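Side-chain contact in putative esterase PA1618 (Pseudomonas aeruginosa, PDB 4QD8), which is a hotdog-fold thioesterase that binds phenacyl-CoA and probably hydrolyses acyl-CoA thioesters, perhaps 1,4-dihydroxy-2-naphthoyl-CoA: residues V60-S65 against V100-R105. Residues are numbered along the deposited sequence; the frame is centred on the assembly and turned at random.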
loop_
_atom_site.group_PDB
_atom_site.type_symbol
_atom_site.label_atom_id
_atom_site.label_comp_id
_atom_site.label_asym_id
_atom_site.label_seq_id
_atom_site.Cartn_x
_atom_site.Cartn_y
_atom_site.Cartn_z
ATOM N N VAL A 60 8.653 -0.334 -10.314
ATOM C CA VAL A 60 8.008 0.842 -9.740
ATOM C C VAL A 60 8.478 2.134 -10.442
ATOM O O VAL A 60 7.669 3.030 -10.674
ATOM C CB VAL A 60 8.149 0.892 -8.203
ATOM C CG1 VAL A 60 7.486 2.167 -7.638
ATOM C CG2 VAL A 60 7.493 -0.346 -7.578
ATOM N N VAL A 61 9.753 2.215 -10.830
ATOM C CA VAL A 61 10.206 3.368 -11.627
ATOM C C VAL A 61 9.377 3.475 -12.910
ATOM O O VAL A 61 8.905 4.559 -13.275
ATOM C CB VAL A 61 11.701 3.279 -12.022
ATOM C CG1 VAL A 61 12.077 4.461 -12.940
ATOM C CG2 VAL A 61 12.588 3.287 -10.791
ATOM N N LEU A 62 9.197 2.356 -13.602
ATOM C CA LEU A 62 8.378 2.360 -14.807
ATOM C C LEU A 62 6.955 2.833 -14.499
ATOM O O LEU A 62 6.421 3.718 -15.182
ATOM C CB LEU A 62 8.356 0.977 -15.448
ATOM C CG LEU A 62 7.489 0.842 -16.697
ATOM C CD1 LEU A 62 7.875 1.890 -17.748
ATOM C CD2 LEU A 62 7.635 -0.585 -17.253
ATOM N N ALA A 63 6.363 2.282 -13.446
ATOM C CA ALA A 63 4.984 2.624 -13.092
ATOM C C ALA A 63 4.862 4.099 -12.749
ATOM O O ALA A 63 3.921 4.777 -13.199
ATOM C CB ALA A 63 4.504 1.764 -11.926
ATOM N N GLU A 64 5.808 4.602 -11.962
ATOM C CA GLU A 64 5.737 5.997 -11.514
ATOM C C GLU A 64 6.074 6.974 -12.644
ATOM O O GLU A 64 5.485 8.056 -12.716
ATOM C CB GLU A 64 6.588 6.241 -10.252
ATOM C CG GLU A 64 6.313 7.603 -9.632
ATOM C CD GLU A 64 6.468 7.664 -8.109
ATOM O OE1 GLU A 64 6.406 6.618 -7.400
ATOM O OE2 GLU A 64 6.623 8.800 -7.638
ATOM N N SER A 65 6.985 6.593 -13.543
ATOM C CA SER A 65 7.263 7.407 -14.730
ATOM C C SER A 65 6.006 7.539 -15.566
ATOM O O SER A 65 5.659 8.628 -16.018
ATOM C CB SER A 65 8.344 6.765 -15.617
ATOM O OG SER A 65 9.638 7.184 -15.238
ATOM N N VAL A 100 9.507 -5.271 -20.176
ATOM C CA VAL A 100 8.305 -5.237 -19.361
ATOM C C VAL A 100 7.465 -4.046 -19.822
ATOM O O VAL A 100 7.991 -2.947 -20.032
ATOM C CB VAL A 100 8.630 -5.181 -17.850
ATOM C CG1 VAL A 100 9.527 -4.001 -17.511
ATOM C CG2 VAL A 100 7.346 -5.169 -17.019
ATOM N N THR A 101 6.170 -4.282 -20.019
ATOM C CA THR A 101 5.266 -3.269 -20.574
ATOM C C THR A 101 4.234 -2.851 -19.529
ATOM O O THR A 101 3.592 -3.706 -18.922
ATOM C CB THR A 101 4.544 -3.830 -21.810
ATOM O OG1 THR A 101 5.513 -4.161 -22.813
ATOM C CG2 THR A 101 3.572 -2.806 -22.389
ATOM N N ALA A 102 4.086 -1.542 -19.322
ATOM C CA ALA A 102 3.151 -1.024 -18.327
ATOM C C ALA A 102 2.037 -0.266 -19.031
ATOM O O ALA A 102 2.294 0.483 -19.969
ATOM C CB ALA A 102 3.876 -0.101 -17.353
ATOM N N VAL A 103 0.802 -0.463 -18.580
ATOM C CA VAL A 103 -0.340 0.287 -19.121
ATOM C C VAL A 103 -1.018 1.025 -17.976
ATOM O O VAL A 103 -1.368 0.412 -16.970
ATOM C CB VAL A 103 -1.352 -0.649 -19.800
ATOM C CG1 VAL A 103 -2.491 0.147 -20.449
ATOM C CG2 VAL A 103 -0.663 -1.497 -20.859
ATOM N N ALA A 104 -1.197 2.332 -18.125
ATOM C CA ALA A 104 -1.833 3.138 -17.088
ATOM C C ALA A 104 -3.252 3.521 -17.486
ATOM O O ALA A 104 -3.493 3.961 -18.617
ATOM C CB ALA A 104 -1.014 4.393 -16.798
ATOM N N ARG A 105 -4.167 3.377 -16.536
ATOM C CA ARG A 105 -5.563 3.780 -16.699
ATOM C C ARG A 105 -5.975 4.593 -15.466
ATOM O O ARG A 105 -5.496 4.349 -14.371
ATOM C CB ARG A 105 -6.451 2.544 -16.845
ATOM C CG ARG A 105 -6.238 1.807 -18.157
ATOM C CD ARG A 105 -7.053 0.530 -18.252
ATOM N NE ARG A 105 -6.767 -0.168 -19.508
ATOM C CZ ARG A 105 -7.333 0.130 -20.678
ATOM N NH1 ARG A 105 -8.230 1.111 -20.764
ATOM N NH2 ARG A 105 -7.006 -0.555 -21.770
#
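Leu62 reaches from the helix onto Val100 and Ala102 of the strand, a piece of the hotdog fold in which the long helix 56-72 is the sausage and the curled antiparallel sheet the bun. Its CG stands anti to the backbone N (chi1 178°), and chi2 of 54° turns CD1 aside and leaves Leu62 CD2 anti to CA, the extended branch that meets the strand. The branch point CG of Leu62 sits 3.8 Å from Ala102 CB, and CD2 lies equally near, so the Ala102 methyl rests against the CG-CD2 bond. On its other flank Leu62 CD2 meets Val100 CG1 at 3.9 Å, which puts it between the two strand methyls. A chi1 of 56° is what presents Val100 CG1 to it. Val100 and Ala102, two apart on the strand, both direct their CB at the helix; Thr101 between them turns its own away. All three touching residues are buried, no hydrogen bond crosses, and the contact is made by van der Waals packing, including a methyl against a peptide oxygen. Ile118 and Leu120 of strand 113-121 extend the greasy surface beside Ala102, and Ile27 covers Leu62. Elsewhere on the helix, Glu64 and Ser65 bond to His91 and His55 of the second subunit. Leu62 CD2 also packs 3.7 Å from the carbonyl oxygen of Val100, whose residue pairs by backbone hydrogen bonding with Met41.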